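Local structure of tube-forming protein in Mycobacterial Envelpe, TiME (Mycolicibacterium smegmatis, 7CU9) at residues Asn153-Arg158 and Leu162-Val167. The protein probably forms tubular assemblies that span the mycobacterial outer envelope and may serve as a channel for protein secretion. Residues are numbered along the deposited sequence; the frame is centred on the assembly and turned at random.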
# COMPACT_ATOMS: atom_id res chain seq x y z
N ASN B 153 -12.75 -2.83 4.75
CA ASN B 153 -13.46 -2.38 5.97
C ASN B 153 -13.35 -3.47 7.03
O ASN B 153 -13.46 -4.65 6.67
CB ASN B 153 -14.93 -2.08 5.70
CG ASN B 153 -15.14 -0.97 4.70
OD1 ASN B 153 -15.50 0.14 5.08
ND2 ASN B 153 -14.95 -1.25 3.42
N THR B 154 -13.19 -3.07 8.29
CA THR B 154 -13.29 -4.00 9.44
C THR B 154 -14.12 -3.32 10.53
O THR B 154 -13.92 -2.12 10.78
CB THR B 154 -11.92 -4.48 9.91
OG1 THR B 154 -12.15 -5.56 10.82
CG2 THR B 154 -11.09 -3.41 10.58
N THR B 155 -15.05 -4.08 11.10
CA THR B 155 -15.90 -3.67 12.24
C THR B 155 -15.63 -4.64 13.38
O THR B 155 -15.74 -5.85 13.16
CB THR B 155 -17.38 -3.67 11.85
OG1 THR B 155 -17.52 -2.68 10.82
CG2 THR B 155 -18.29 -3.37 13.01
N ARG B 156 -15.26 -4.12 14.54
CA ARG B 156 -14.85 -5.00 15.66
C ARG B 156 -15.53 -4.54 16.93
O ARG B 156 -15.48 -3.35 17.26
CB ARG B 156 -13.33 -5.00 15.77
CG ARG B 156 -12.69 -5.45 14.48
CD ARG B 156 -11.21 -5.56 14.63
NE ARG B 156 -10.63 -5.89 13.35
CZ ARG B 156 -9.36 -6.23 13.20
NH1 ARG B 156 -8.56 -6.24 14.25
NH2 ARG B 156 -8.90 -6.52 12.00
N LYS B 157 -16.15 -5.49 17.61
CA LYS B 157 -16.82 -5.29 18.91
C LYS B 157 -15.87 -5.82 19.97
O LYS B 157 -15.48 -7.00 19.88
CB LYS B 157 -18.18 -5.99 18.86
CG LYS B 157 -19.12 -5.65 20.00
CD LYS B 157 -18.70 -6.25 21.30
CE LYS B 157 -19.86 -6.61 22.18
NZ LYS B 157 -19.38 -7.18 23.46
N ARG B 158 -15.46 -4.97 20.91
CA ARG B 158 -14.49 -5.33 21.97
C ARG B 158 -15.06 -4.79 23.28
O ARG B 158 -15.09 -3.57 23.44
CB ARG B 158 -13.11 -4.76 21.65
CG ARG B 158 -12.51 -5.26 20.34
CD ARG B 158 -12.14 -6.73 20.44
NE ARG B 158 -11.44 -7.22 19.25
CZ ARG B 158 -12.01 -7.79 18.20
NH1 ARG B 158 -13.32 -7.97 18.13
NH2 ARG B 158 -11.24 -8.20 17.20
N LEU B 162 -17.41 -0.36 20.00
CA LEU B 162 -17.49 -0.71 18.57
C LEU B 162 -16.49 0.17 17.83
O LEU B 162 -16.57 1.42 17.93
CB LEU B 162 -18.91 -0.50 18.03
CG LEU B 162 -19.12 -0.98 16.59
CD1 LEU B 162 -18.97 -2.50 16.49
CD2 LEU B 162 -20.46 -0.54 16.04
N LEU B 163 -15.54 -0.45 17.13
CA LEU B 163 -14.60 0.32 16.29
C LEU B 163 -14.74 -0.12 14.84
O LEU B 163 -15.10 -1.28 14.56
CB LEU B 163 -13.18 0.20 16.84
CG LEU B 163 -12.50 -1.15 16.71
CD1 LEU B 163 -11.80 -1.28 15.37
CD2 LEU B 163 -11.50 -1.38 17.83
N GLN B 164 -14.51 0.83 13.95
CA GLN B 164 -14.54 0.57 12.49
C GLN B 164 -13.32 1.25 11.89
O GLN B 164 -12.93 2.34 12.35
CB GLN B 164 -15.83 1.10 11.88
CG GLN B 164 -17.08 0.39 12.39
CD GLN B 164 -18.28 0.85 11.60
OE1 GLN B 164 -18.66 2.02 11.66
NE2 GLN B 164 -18.85 -0.05 10.82
N ALA B 165 -12.74 0.62 10.88
CA ALA B 165 -11.65 1.21 10.09
C ALA B 165 -11.86 0.84 8.63
O ALA B 165 -12.42 -0.23 8.34
CB ALA B 165 -10.31 0.76 10.60
N LYS B 166 -11.43 1.73 7.75
CA LYS B 166 -11.58 1.60 6.29
C LYS B 166 -10.29 2.11 5.66
O LYS B 166 -9.86 3.22 6.01
CB LYS B 166 -12.80 2.40 5.84
CG LYS B 166 -13.04 2.49 4.34
CD LYS B 166 -14.19 3.40 3.98
CE LYS B 166 -13.81 4.87 4.02
NZ LYS B 166 -14.94 5.74 3.63
N VAL B 167 -9.68 1.30 4.79
CA VAL B 167 -8.49 1.71 4.00
C VAL B 167 -8.85 1.57 2.52
O VAL B 167 -9.18 0.45 2.11
CB VAL B 167 -7.24 0.89 4.37
CG1 VAL B 167 -6.09 1.20 3.43
CG2 VAL B 167 -6.83 1.13 5.82
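Thr155 and Gln164 face each other as a non-hydrogen-bonded antiparallel pair, and their side chains run alongside one another and join at their polar ends. Gln164 NE2 gives a hydrogen bond of 2.9 Å to Thr155 OG1, almost straight at 170° and in the plane of the amide. At Gln164 OE1 the backbone N of Gly53 binds, so both ends of the carboxamide are engaged and its rotation is fixed. With OG1 of Thr155 beside its own backbone N (chi1 -63°), the methyl CG2 lies anti to that N, 3.7 Å from Leu162 CD1; Tyr99 of helix 92-103 packs on both residues. Further along this buried face, Asn153 OD1 rests against the aliphatic part of Lys166, 3.5 Å from Lys166 CG, while the bent lysine chain carries NZ away to a salt bridge with Asp51. The two segments belong to the beta hairpin of strands 150-158 and 161-169, in the middle of the antiparallel sheet of this PknH-like domain; strand 137-144 flanks 150-158, and strand 77-89 flanks 161-169. Two reciprocal backbone pairs, Thr154 with Ala165 and Arg156 with Leu163, hold the register, the shortest bond being Arg156 N to Leu163 O at 2.8 Å. Helix 174-185 covers the opposite face, with Ala181 on Thr154 and Val177 on Ala165, while Leu188 packs on Leu163. At chi1 70° Leu163 CG lies between its own backbone N and carbonyl carbon and so leans over the partner strand, 3.7 Å from Arg156 O and 4.0 Å from Arg156 CB. Arg156 then extends away from Leu163, and its NE bonds in the guanidinium plane to Thr154 OG1 (3.0 Å), which is also hydrogen-bonded to Asp139. Toward the turn the fit slackens: CB of partly exposed Lys157 stays 4.3 Å from Leu162 CD1, and its NZ reaches Glu159 O.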